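Local coordinates for protein octaprenyl Pyrophosphate Synthase (Helicobacter pylori, PDB 3TC1) that probably elongates an allylic pyrophosphate primer with isopentenyl pyrophosphate units to make the forty-carbon chain of octaprenyl pyrophosphate, as related all-helical trans-prenyltransferases do, at residues K41-L46 and K172-L177; C63-M68 and F114-M119; L132-G137 and A164-A169. All blocks are in the same frame, centred on the assembly; numbering follows the deposited sequence.

Contact 1 of 3, residues K41-L46 and K172-L177; sequences KLMLAL and KSMAIL
M43 and M174 bring the two backbones nearest, their CA atoms 6.1 Å apart, and L46 and A175 follow with CA atoms separated by 7.1 Å. The contact belongs to the all-helical fold of the polyprenyl synthetases: it sets helix 38-44, and the turn that leaves it, against the C-terminal end of helix 152-177. It is buried, its side chains all apolar, with no hydrogen bond between the segments. M174 gives the largest share. Its CG stands anti to the backbone N (chi1 -177°), and bends at the next two torsions turn the thioether back, so that M174 CE rests 3.8 Å from M43 CB. The two methionine side chains cross at a slant, and their terminal methyls also come close. Nearer its own backbone, M174 CG lies 3.5 Å from the carbonyl oxygen M43 O. The methylene thus packs against an oxygen that already accepts from L46 N at 3.1 Å. L46 also packs on Y185 of helix 182-205. One branch of L46 completes the contact: CD2 touches M174 CG and lies against the helix backbone at A175 N, 3.9 Å away.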
ATOM      1  N   LYS B  41     -11.786   9.781  17.460  1.00 20.73           N
ATOM      2  CA  LYS B  41     -12.623  10.636  18.305  1.00 20.76           C
ATOM      3  C   LYS B  41     -14.030  10.716  17.730  1.00 20.51           C
ATOM      4  O   LYS B  41     -15.021  10.649  18.460  1.00 18.97           O
ATOM      5  CB  LYS B  41     -12.031  12.047  18.410  1.00 22.34           C
ATOM      6  CG  LYS B  41     -10.709  12.139  19.163  1.00 22.69           C
ATOM      7  CD  LYS B  41     -10.175  13.564  19.108  1.00 27.77           C
ATOM      8  CE  LYS B  41      -8.901  13.737  19.914  1.00 29.88           C
ATOM      9  NZ  LYS B  41      -8.441  15.162  19.886  1.00 33.01           N
ATOM     10  N   LEU B  42     -14.110  10.861  16.415  1.00 19.96           N
ATOM     11  CA  LEU B  42     -15.396  10.927  15.735  1.00 20.92           C
ATOM     12  C   LEU B  42     -16.162   9.616  15.876  1.00 21.56           C
ATOM     13  O   LEU B  42     -17.358   9.615  16.178  1.00 22.61           O
ATOM     14  CB  LEU B  42     -15.187  11.237  14.255  1.00 21.51           C
ATOM     15  CG  LEU B  42     -14.767  12.673  13.956  1.00 19.57           C
ATOM     16  CD1 LEU B  42     -14.415  12.824  12.486  1.00 21.97           C
ATOM     17  CD2 LEU B  42     -15.908  13.604  14.339  1.00 22.82           C
ATOM     18  N   MET B  43     -15.468   8.504  15.653  1.00 17.10           N
ATOM     19  CA  MET B  43     -16.070   7.180  15.744  1.00 16.75           C
ATOM     20  C   MET B  43     -16.441   6.790  17.171  1.00 18.35           C
ATOM     21  O   MET B  43     -17.517   6.245  17.407  1.00 19.72           O
ATOM     22  CB  MET B  43     -15.114   6.132  15.163  1.00 18.32           C
ATOM     23  CG  MET B  43     -14.805   6.329  13.687  1.00 18.96           C
ATOM     24  SD  MET B  43     -13.360   5.382  13.176  1.00 22.36           S
ATOM     25  CE  MET B  43     -14.112   3.799  12.876  1.00 20.35           C
ATOM     26  N   LEU B  44     -15.549   7.060  18.121  1.00 20.36           N
ATOM     27  CA  LEU B  44     -15.808   6.718  19.518  1.00 21.72           C
ATOM     28  C   LEU B  44     -17.055   7.420  20.046  1.00 21.87           C
ATOM     29  O   LEU B  44     -17.694   6.938  20.980  1.00 22.71           O
ATOM     30  CB  LEU B  44     -14.610   7.096  20.394  1.00 19.02           C
ATOM     31  CG  LEU B  44     -13.326   6.276  20.245  1.00 20.16           C
ATOM     32  CD1 LEU B  44     -12.198   6.957  20.995  1.00 19.74           C
ATOM     33  CD2 LEU B  44     -13.548   4.876  20.772  1.00 18.11           C
ATOM     34  N   ALA B  45     -17.395   8.552  19.438  1.00 21.51           N
ATOM     35  CA  ALA B  45     -18.552   9.344  19.846  1.00 22.63           C
ATOM     36  C   ALA B  45     -19.885   8.640  19.643  1.00 23.85           C
ATOM     37  O   ALA B  45     -20.911   9.086  20.167  1.00 21.36           O
ATOM     38  CB  ALA B  45     -18.558  10.679  19.101  1.00 19.91           C
ATOM     39  N   LEU B  46     -19.880   7.551  18.878  1.00 20.60           N
ATOM     40  CA  LEU B  46     -21.107   6.805  18.626  1.00 22.12           C
ATOM     41  C   LEU B  46     -21.385   5.760  19.699  1.00 23.32           C
ATOM     42  O   LEU B  46     -22.490   5.224  19.776  1.00 24.98           O
ATOM     43  CB  LEU B  46     -21.058   6.131  17.248  1.00 22.37           C
ATOM     44  CG  LEU B  46     -21.372   7.043  16.056  1.00 24.02           C
ATOM     45  CD1 LEU B  46     -20.330   8.149  15.960  1.00 24.66           C
ATOM     46  CD2 LEU B  46     -21.402   6.226  14.774  1.00 23.97           C
ATOM     47  N   LYS B 172     -19.602   5.501   8.973  1.00 18.34           N
ATOM     48  CA  LYS B 172     -20.625   4.582   8.493  1.00 18.20           C
ATOM     49  C   LYS B 172     -20.308   3.191   9.032  1.00 16.77           C
ATOM     50  O   LYS B 172     -21.202   2.455   9.450  1.00 19.65           O
ATOM     51  CB  LYS B 172     -20.635   4.574   6.962  1.00 19.36           C
ATOM     52  CG  LYS B 172     -21.719   3.714   6.332  1.00 24.56           C
ATOM     53  CD  LYS B 172     -21.592   3.705   4.809  1.00 26.47           C
ATOM     54  CE  LYS B 172     -22.623   2.792   4.160  1.00 30.98           C
ATOM     55  NZ  LYS B 172     -22.504   2.788   2.673  1.00 33.17           N
ATOM     56  N   SER B 173     -19.025   2.842   9.037  1.00 16.37           N
ATOM     57  CA  SER B 173     -18.594   1.542   9.529  1.00 15.77           C
ATOM     58  C   SER B 173     -18.847   1.371  11.027  1.00 17.21           C
ATOM     59  O   SER B 173     -19.226   0.288  11.468  1.00 15.53           O
ATOM     60  CB  SER B 173     -17.111   1.324   9.229  1.00 18.55           C
ATOM     61  OG  SER B 173     -16.893   1.250   7.829  1.00 20.71           O
ATOM     62  N   MET B 174     -18.640   2.426  11.810  1.00 15.65           N
ATOM     63  CA  MET B 174     -18.872   2.321  13.249  1.00 16.70           C
ATOM     64  C   MET B 174     -20.371   2.207  13.517  1.00 16.91           C
ATOM     65  O   MET B 174     -20.805   1.459  14.403  1.00 18.64           O
ATOM     66  CB  MET B 174     -18.296   3.532  13.985  1.00 15.89           C
ATOM     67  CG  MET B 174     -18.434   3.448  15.508  1.00 15.63           C
ATOM     68  SD  MET B 174     -17.581   2.034  16.253  1.00 19.29           S
ATOM     69  CE  MET B 174     -15.958   2.686  16.418  1.00 16.03           C
ATOM     70  N   ALA B 175     -21.160   2.944  12.744  1.00 14.94           N
ATOM     71  CA  ALA B 175     -22.607   2.909  12.891  1.00 18.54           C
ATOM     72  C   ALA B 175     -23.102   1.489  12.610  1.00 20.15           C
ATOM     73  O   ALA B 175     -23.964   0.969  13.325  1.00 20.66           O
ATOM     74  CB  ALA B 175     -23.257   3.902  11.927  1.00 15.85           C
ATOM     75  N   ILE B 176     -22.556   0.873  11.564  1.00 18.70           N
ATOM     76  CA  ILE B 176     -22.918  -0.491  11.190  1.00 19.30           C
ATOM     77  C   ILE B 176     -22.585  -1.435  12.348  1.00 20.99           C
ATOM     78  O   ILE B 176     -23.424  -2.226  12.776  1.00 20.65           O
ATOM     79  CB  ILE B 176     -22.136  -0.954   9.930  1.00 17.84           C
ATOM     80  CG1 ILE B 176     -22.602  -0.161   8.704  1.00 17.74           C
ATOM     81  CG2 ILE B 176     -22.328  -2.452   9.710  1.00 17.88           C
ATOM     82  CD1 ILE B 176     -21.775  -0.419   7.443  1.00 16.69           C
ATOM     83  N   LEU B 177     -21.353  -1.339  12.844  1.00 18.38           N
ATOM     84  CA  LEU B 177     -20.886  -2.168  13.946  1.00 18.41           C
ATOM     85  C   LEU B 177     -21.768  -2.022  15.185  1.00 20.01           C
ATOM     86  O   LEU B 177     -22.094  -3.010  15.842  1.00 19.76           O
ATOM     87  CB  LEU B 177     -19.443  -1.796  14.313  1.00 20.98           C
ATOM     88  CG  LEU B 177     -18.798  -2.612  15.436  1.00 22.06           C
ATOM     89  CD1 LEU B 177     -18.582  -4.041  14.954  1.00 22.79           C
ATOM     90  CD2 LEU B 177     -17.473  -1.983  15.849  1.00 22.28           C
TER

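Contact 2 of 3, residues C63-M68 and F114-M119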
ATOM      1  N   CYS B  63     -11.404   1.253  15.194  1.00 18.10           N
ATOM      2  CA  CYS B  63     -10.709   2.536  15.262  1.00 17.01           C
ATOM      3  C   CYS B  63      -9.226   2.324  14.966  1.00 17.13           C
ATOM      4  O   CYS B  63      -8.580   3.154  14.331  1.00 15.53           O
ATOM      5  CB  CYS B  63     -10.866   3.162  16.650  1.00 18.05           C
ATOM      6  SG  CYS B  63     -12.529   3.770  17.032  1.00 20.62           S
ATOM      7  N   THR B  64      -8.690   1.204  15.432  1.00 15.41           N
ATOM      8  CA  THR B  64      -7.288   0.894  15.211  1.00 15.78           C
ATOM      9  C   THR B  64      -7.035   0.714  13.715  1.00 15.21           C
ATOM     10  O   THR B  64      -6.054   1.227  13.179  1.00 15.80           O
ATOM     11  CB  THR B  64      -6.884  -0.377  15.981  1.00 17.66           C
ATOM     12  OG1 THR B  64      -7.136  -0.177  17.377  1.00 18.89           O
ATOM     13  CG2 THR B  64      -5.401  -0.675  15.787  1.00 18.65           C
ATOM     14  N   ILE B  65      -7.930  -0.010  13.049  1.00 15.81           N
ATOM     15  CA  ILE B  65      -7.842  -0.244  11.612  1.00 15.04           C
ATOM     16  C   ILE B  65      -7.865   1.096  10.873  1.00 16.39           C
ATOM     17  O   ILE B  65      -7.052   1.341   9.981  1.00 15.57           O
ATOM     18  CB  ILE B  65      -9.035  -1.112  11.124  1.00 12.05           C
ATOM     19  CG1 ILE B  65      -8.867  -2.549  11.624  1.00 10.93           C
ATOM     20  CG2 ILE B  65      -9.147  -1.069   9.601  1.00 11.61           C
ATOM     21  CD1 ILE B  65     -10.110  -3.413  11.425  1.00 13.08           C
ATOM     22  N   VAL B  66      -8.797   1.965  11.251  1.00 10.43           N
ATOM     23  CA  VAL B  66      -8.901   3.271  10.613  1.00 10.69           C
ATOM     24  C   VAL B  66      -7.655   4.143  10.813  1.00 10.95           C
ATOM     25  O   VAL B  66      -7.198   4.800   9.878  1.00 10.31           O
ATOM     26  CB  VAL B  66     -10.153   4.028  11.112  1.00 15.48           C
ATOM     27  CG1 VAL B  66     -10.094   5.496  10.693  1.00 14.46           C
ATOM     28  CG2 VAL B  66     -11.412   3.375  10.529  1.00 15.58           C
ATOM     29  N   GLU B  67      -7.102   4.154  12.021  1.00 13.23           N
ATOM     30  CA  GLU B  67      -5.910   4.963  12.278  1.00 15.06           C
ATOM     31  C   GLU B  67      -4.686   4.412  11.532  1.00 16.32           C
ATOM     32  O   GLU B  67      -3.822   5.173  11.093  1.00 15.64           O
ATOM     33  CB  GLU B  67      -5.611   5.025  13.781  1.00 15.76           C
ATOM     34  CG  GLU B  67      -6.685   5.725  14.637  1.00 18.83           C
ATOM     35  CD  GLU B  67      -6.958   7.176  14.223  1.00 21.46           C
ATOM     36  OE1 GLU B  67      -6.179   7.747  13.432  1.00 22.04           O
ATOM     37  OE2 GLU B  67      -7.959   7.752  14.704  1.00 23.24           O
ATOM     38  N   MET B  68      -4.608   3.090  11.388  1.00 14.84           N
ATOM     39  CA  MET B  68      -3.475   2.497  10.685  1.00 17.65           C
ATOM     40  C   MET B  68      -3.544   2.801   9.197  1.00 16.82           C
ATOM     41  O   MET B  68      -2.517   3.009   8.548  1.00 18.33           O
ATOM     42  CB  MET B  68      -3.409   0.991  10.947  1.00 18.45           C
ATOM     43  CG  MET B  68      -2.926   0.700  12.354  1.00 21.11           C
ATOM     44  SD  MET B  68      -2.669  -1.024  12.721  1.00 23.38           S
ATOM     45  CE  MET B  68      -1.194  -1.364  11.772  1.00 23.58           C
ATOM     46  N   PHE B 114      -5.976  -7.190   7.192  1.00 18.39           N
ATOM     47  CA  PHE B 114      -6.024  -8.528   7.754  1.00 19.14           C
ATOM     48  C   PHE B 114      -7.014  -8.534   8.911  1.00 19.48           C
ATOM     49  O   PHE B 114      -7.869  -9.413   9.006  1.00 20.38           O
ATOM     50  CB  PHE B 114      -4.643  -8.955   8.249  1.00 19.72           C
ATOM     51  CG  PHE B 114      -4.635 -10.305   8.915  1.00 24.31           C
ATOM     52  CD1 PHE B 114      -4.690 -11.469   8.158  1.00 22.85           C
ATOM     53  CD2 PHE B 114      -4.626 -10.409  10.305  1.00 25.42           C
ATOM     54  CE1 PHE B 114      -4.738 -12.721   8.774  1.00 24.97           C
ATOM     55  CE2 PHE B 114      -4.675 -11.656  10.932  1.00 25.93           C
ATOM     56  CZ  PHE B 114      -4.732 -12.813  10.166  1.00 23.96           C
ATOM     57  N   GLU B 115      -6.896  -7.542   9.786  1.00 17.85           N
ATOM     58  CA  GLU B 115      -7.786  -7.437  10.929  1.00 17.05           C
ATOM     59  C   GLU B 115      -9.196  -7.060  10.468  1.00 17.06           C
ATOM     60  O   GLU B 115     -10.194  -7.505  11.046  1.00 18.38           O
ATOM     61  CB  GLU B 115      -7.251  -6.392  11.913  1.00 17.24           C
ATOM     62  CG  GLU B 115      -5.894  -6.731  12.523  1.00 19.43           C
ATOM     63  CD  GLU B 115      -5.874  -8.081  13.225  1.00 20.97           C
ATOM     64  OE1 GLU B 115      -6.929  -8.506  13.739  1.00 20.70           O
ATOM     65  OE2 GLU B 115      -4.797  -8.712  13.277  1.00 21.91           O
ATOM     66  N   LEU B 116      -9.270  -6.250   9.416  1.00 13.97           N
ATOM     67  CA  LEU B 116     -10.548  -5.794   8.867  1.00 17.13           C
ATOM     68  C   LEU B 116     -11.463  -6.942   8.429  1.00 18.02           C
ATOM     69  O   LEU B 116     -12.689  -6.868   8.579  1.00 19.04           O
ATOM     70  CB  LEU B 116     -10.296  -4.852   7.678  1.00 17.60           C
ATOM     71  CG  LEU B 116     -11.520  -4.261   6.968  1.00 18.27           C
ATOM     72  CD1 LEU B 116     -12.376  -3.470   7.957  1.00 19.73           C
ATOM     73  CD2 LEU B 116     -11.055  -3.354   5.830  1.00 17.50           C
ATOM     74  N   SER B 117     -10.869  -8.003   7.901  1.00 24.54           N
ATOM     75  CA  SER B 117     -11.638  -9.159   7.441  1.00 28.56           C
ATOM     76  C   SER B 117     -12.484  -9.807   8.543  1.00 30.48           C
ATOM     77  O   SER B 117     -13.367 -10.617   8.263  1.00 31.98           O
ATOM     78  CB  SER B 117     -10.691 -10.202   6.854  1.00 25.77           C
ATOM     79  OG  SER B 117      -9.811 -10.688   7.849  1.00 29.90           O
ATOM     80  N   LYS B 118     -12.218  -9.448   9.792  1.00 29.28           N
ATOM     81  CA  LYS B 118     -12.956 -10.011  10.917  1.00 29.83           C
ATOM     82  C   LYS B 118     -14.156  -9.139  11.270  1.00 30.70           C
ATOM     83  O   LYS B 118     -14.942  -9.472  12.161  1.00 31.15           O
ATOM     84  CB  LYS B 118     -12.032 -10.129  12.131  1.00 32.40           C
ATOM     85  CG  LYS B 118     -10.750 -10.906  11.864  1.00 31.62           C
ATOM     86  CD  LYS B 118      -9.792 -10.803  13.040  1.00 32.80           C
ATOM     87  CE  LYS B 118      -8.496 -11.546  12.766  1.00 31.73           C
ATOM     88  NZ  LYS B 118      -7.489 -11.336  13.845  1.00 32.15           N
ATOM     89  N   MET B 119     -14.293  -8.023  10.562  1.00 29.09           N
ATOM     90  CA  MET B 119     -15.378  -7.079  10.798  1.00 29.45           C
ATOM     91  C   MET B 119     -16.647  -7.396  10.011  1.00 29.68           C
ATOM     92  O   MET B 119     -17.708  -6.837  10.286  1.00 29.60           O
ATOM     93  CB  MET B 119     -14.921  -5.660  10.439  1.00 30.96           C
ATOM     94  CG  MET B 119     -13.878  -5.060  11.375  1.00 31.73           C
ATOM     95  SD  MET B 119     -14.564  -4.649  12.996  1.00 33.60           S
ATOM     96  CE  MET B 119     -13.096  -4.742  14.002  1.00 34.60           C
TER
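E115, whose CB packs against I65, carries its carboxylate between two neighbours of its own segment. OE2 lies at the edge of the F114 ring and in its plane. The other oxygen, OE1, forms a salt bridge with K118 NZ at 2.9 Å; the ammonium comes to its syn side, 28° out of the carboxylate plane. K111, one helical turn back, forms a salt bridge with OE2, so lysines hold both oxygens and probably restrict rotation of the group. A bend at chi2 leads the charged end away from the apolar side of the residue, where the contact between the segments is made. There a single side chain, I65, does the work. Its CG1 is anti to the carbonyl carbon (chi1 -71°) and the chain runs on extended, pushing the CD1 methyl onto the backbone of the facing segment, 3.5 Å from L116 CA. Around this methyl gather E115 CB, L116 CB at 4.0 Å and M119 CG at 4.1 Å. M119 is brought in by a type I beta turn, L116 to M119, closed by M119 N bonding to L116 O at 2.8 Å. L116 also packs on helix 121-144, while F114, S117 and K118 meet the second subunit. The I65 methyl of helix 53-80 thus packs against the C-terminal part of helix 92-116 and the turn L116-M119, joining two helices of the all-alpha polyprenyl synthetase fold beside its dimer interface.

Contact 3 of 3, residues L132-G137 and A164-A169; sequences LRLSRG and AHFIEA
R133 lies over one face of the H165 ring, the guanidinium and imidazole planes inclined 37° to each other. H165 CG sits over the centre of the guanidinium, 3.6 Å above its plane. R133 NH2 is modelled too close to H165 CD2, so the tightness of this stacking is doubtful, and no hydrogen bond joins R133 NH2 to H165 NE2, the angle between them being poor. The polar partner of R133 NH2 is instead D161, one turn before H165 on helix 152-177; the other oxygen of that carboxylate takes R136 NE. The imidazole is held from its edge: ND1 donates to E168 OE1 at 2.8 Å, with an N-H...O angle of 161°, and the carboxylate oxygen lies close to the ring plane. Deeper between helices 121-144 and 152-177 the pairing turns apolar. L134 CD1 rests above the F166 ring, 4.1 Å from its plane and displaced toward the rim. The second methyl, L134 CD2, touches F166 CB at 3.8 Å. The chemistry implies that H165 carries a proton on ND1 and that the bond to E168 helps fix the rotation of its ring, while D161 ties the arginines of one helix to the other.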
ATOM      1  N   LEU B 132      -9.439   2.630  -1.704  1.00 16.27           N
ATOM      2  CA  LEU B 132      -9.317   2.685  -3.158  1.00 18.15           C
ATOM      3  C   LEU B 132      -9.523   4.125  -3.629  1.00 17.96           C
ATOM      4  O   LEU B 132      -8.854   4.592  -4.547  1.00 16.71           O
ATOM      5  CB  LEU B 132     -10.347   1.770  -3.825  1.00 20.44           C
ATOM      6  CG  LEU B 132     -10.402   1.831  -5.358  1.00 23.04           C
ATOM      7  CD1 LEU B 132      -9.038   1.487  -5.946  1.00 21.69           C
ATOM      8  CD2 LEU B 132     -11.461   0.874  -5.872  1.00 20.53           C
ATOM      9  N   ARG B 133     -10.451   4.836  -2.999  1.00 17.26           N
ATOM     10  CA  ARG B 133     -10.689   6.220  -3.380  1.00 17.45           C
ATOM     11  C   ARG B 133      -9.558   7.120  -2.904  1.00 17.47           C
ATOM     12  O   ARG B 133      -9.217   8.092  -3.567  1.00 16.24           O
ATOM     13  CB  ARG B 133     -12.039   6.684  -2.840  1.00 22.30           C
ATOM     14  CG  ARG B 133     -13.169   5.885  -3.449  1.00 27.12           C
ATOM     15  CD  ARG B 133     -14.521   6.423  -3.078  1.00 33.06           C
ATOM     16  NE  ARG B 133     -14.684   7.784  -3.570  1.00 38.89           N
ATOM     17  CZ  ARG B 133     -15.859   8.346  -3.811  1.00 41.57           C
ATOM     18  NH1 ARG B 133     -16.975   7.659  -3.603  1.00 43.27           N
ATOM     19  NH2 ARG B 133     -15.921   9.586  -4.279  1.00 43.50           N
ATOM     20  N   LEU B 134      -8.964   6.790  -1.761  1.00 16.83           N
ATOM     21  CA  LEU B 134      -7.840   7.573  -1.253  1.00 18.32           C
ATOM     22  C   LEU B 134      -6.692   7.483  -2.263  1.00 18.54           C
ATOM     23  O   LEU B 134      -5.985   8.459  -2.516  1.00 16.20           O
ATOM     24  CB  LEU B 134      -7.357   7.024   0.093  1.00 31.24           C
ATOM     25  CG  LEU B 134      -8.262   7.163   1.316  1.00 33.22           C
ATOM     26  CD1 LEU B 134      -7.658   6.386   2.478  1.00 35.09           C
ATOM     27  CD2 LEU B 134      -8.422   8.632   1.674  1.00 35.09           C
ATOM     28  N   SER B 135      -6.501   6.303  -2.840  1.00 19.56           N
ATOM     29  CA  SER B 135      -5.426   6.139  -3.810  1.00 21.67           C
ATOM     30  C   SER B 135      -5.764   6.851  -5.118  1.00 20.54           C
ATOM     31  O   SER B 135      -4.882   7.411  -5.767  1.00 20.48           O
ATOM     32  CB  SER B 135      -5.136   4.651  -4.059  1.00 28.19           C
ATOM     33  OG  SER B 135      -6.142   4.036  -4.851  1.00 33.86           O
ATOM     34  N   ARG B 136      -7.037   6.851  -5.504  1.00 20.26           N
ATOM     35  CA  ARG B 136      -7.432   7.534  -6.730  1.00 20.55           C
ATOM     36  C   ARG B 136      -7.279   9.040  -6.516  1.00 21.37           C
ATOM     37  O   ARG B 136      -6.856   9.769  -7.415  1.00 20.36           O
ATOM     38  CB  ARG B 136      -8.886   7.218  -7.102  1.00 22.16           C
ATOM     39  CG  ARG B 136      -9.324   7.873  -8.404  1.00 22.51           C
ATOM     40  CD  ARG B 136     -10.737   7.477  -8.799  1.00 26.10           C
ATOM     41  NE  ARG B 136     -11.751   8.073  -7.937  1.00 27.68           N
ATOM     42  CZ  ARG B 136     -13.009   7.647  -7.858  1.00 30.28           C
ATOM     43  NH1 ARG B 136     -13.410   6.616  -8.590  1.00 28.70           N
ATOM     44  NH2 ARG B 136     -13.866   8.247  -7.042  1.00 30.16           N
ATOM     45  N   GLY B 137      -7.626   9.495  -5.315  1.00 19.37           N
ATOM     46  CA  GLY B 137      -7.515  10.906  -4.993  1.00 19.71           C
ATOM     47  C   GLY B 137      -6.071  11.367  -4.961  1.00 19.83           C
ATOM     48  O   GLY B 137      -5.760  12.488  -5.357  1.00 18.25           O
ATOM     49  N   ALA B 164     -12.730  13.491   2.475  1.00 16.69           N
ATOM     50  CA  ALA B 164     -14.121  13.333   2.887  1.00 16.79           C
ATOM     51  C   ALA B 164     -14.685  11.920   2.960  1.00 17.11           C
ATOM     52  O   ALA B 164     -15.225  11.525   3.992  1.00 15.30           O
ATOM     53  CB  ALA B 164     -15.013  14.201   2.012  1.00 19.60           C
ATOM     54  N   HIS B 165     -14.576  11.165   1.873  1.00 17.85           N
ATOM     55  CA  HIS B 165     -15.112   9.806   1.831  1.00 18.91           C
ATOM     56  C   HIS B 165     -14.554   8.832   2.861  1.00 17.49           C
ATOM     57  O   HIS B 165     -15.258   7.927   3.298  1.00 17.48           O
ATOM     58  CB  HIS B 165     -14.954   9.224   0.426  1.00 29.37           C
ATOM     59  CG  HIS B 165     -15.914   9.801  -0.569  1.00 33.30           C
ATOM     60  ND1 HIS B 165     -17.280   9.667  -0.447  1.00 36.48           N
ATOM     61  CD2 HIS B 165     -15.706  10.535  -1.688  1.00 35.93           C
ATOM     62  CE1 HIS B 165     -17.874  10.293  -1.449  1.00 36.67           C
ATOM     63  NE2 HIS B 165     -16.942  10.828  -2.216  1.00 37.73           N
ATOM     64  N   PHE B 166     -13.294   8.998   3.241  1.00 16.19           N
ATOM     65  CA  PHE B 166     -12.700   8.116   4.234  1.00 14.81           C
ATOM     66  C   PHE B 166     -13.355   8.359   5.599  1.00 17.39           C
ATOM     67  O   PHE B 166     -13.690   7.410   6.317  1.00 16.43           O
ATOM     68  CB  PHE B 166     -11.187   8.347   4.292  1.00 17.53           C
ATOM     69  CG  PHE B 166     -10.472   7.500   5.305  1.00 18.72           C
ATOM     70  CD1 PHE B 166     -10.887   6.197   5.571  1.00 19.77           C
ATOM     71  CD2 PHE B 166      -9.354   7.992   5.967  1.00 18.61           C
ATOM     72  CE1 PHE B 166     -10.193   5.398   6.486  1.00 18.80           C
ATOM     73  CE2 PHE B 166      -8.655   7.202   6.880  1.00 20.78           C
ATOM     74  CZ  PHE B 166      -9.078   5.902   7.139  1.00 19.75           C
ATOM     75  N   ILE B 167     -13.547   9.624   5.964  1.00 18.70           N
ATOM     76  CA  ILE B 167     -14.191   9.929   7.241  1.00 16.97           C
ATOM     77  C   ILE B 167     -15.633   9.423   7.166  1.00 16.72           C
ATOM     78  O   ILE B 167     -16.153   8.832   8.117  1.00 18.10           O
ATOM     79  CB  ILE B 167     -14.165  11.450   7.539  1.00 17.98           C
ATOM     80  CG1 ILE B 167     -12.715  11.909   7.708  1.00 17.14           C
ATOM     81  CG2 ILE B 167     -14.959  11.758   8.814  1.00 16.36           C
ATOM     82  CD1 ILE B 167     -12.542  13.414   7.872  1.00 20.32           C
ATOM     83  N   GLU B 168     -16.272   9.647   6.025  1.00 17.66           N
ATOM     84  CA  GLU B 168     -17.636   9.174   5.815  1.00 15.93           C
ATOM     85  C   GLU B 168     -17.683   7.663   6.030  1.00 17.55           C
ATOM     86  O   GLU B 168     -18.545   7.153   6.751  1.00 16.59           O
ATOM     87  CB  GLU B 168     -18.092   9.482   4.390  1.00 19.28           C
ATOM     88  CG  GLU B 168     -19.394   8.790   4.001  1.00 19.88           C
ATOM     89  CD  GLU B 168     -19.745   8.973   2.537  1.00 25.19           C
ATOM     90  OE1 GLU B 168     -18.850   8.805   1.687  1.00 28.36           O
ATOM     91  OE2 GLU B 168     -20.918   9.273   2.235  1.00 27.40           O
ATOM     92  N   ALA B 169     -16.748   6.953   5.396  1.00 14.53           N
ATOM     93  CA  ALA B 169     -16.683   5.495   5.496  1.00 16.15           C
ATOM     94  C   ALA B 169     -16.361   5.014   6.901  1.00 14.31           C
ATOM     95  O   ALA B 169     -16.836   3.958   7.331  1.00 16.86           O
ATOM     96  CB  ALA B 169     -15.649   4.950   4.511  1.00 11.25           C
TER

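Overall arrangement
All three contacts join helices of one polyprenyl synthetase fold, and all three touch one another. Contacts 1 and 3 share helix 152-177, using its end and its middle; contact 2 joins helices 53-80 and 92-116. Contacts 1 and 2 lie about 17 and 18 Å (centres) from the centre of the chain, yet both are buried and meet through apolar groups, with C63 and V66 packing against the methionines of contact 1. Contact 3, about 9 Å from that centre, is only partly buried and combines an arginine over a histidine, the arginine tied to D161, with an apolar L134-F166 pair, where F166 reaches V66 of contact 2. Contacts 2 and 3 adjoin the second subunit; contact 1 does not.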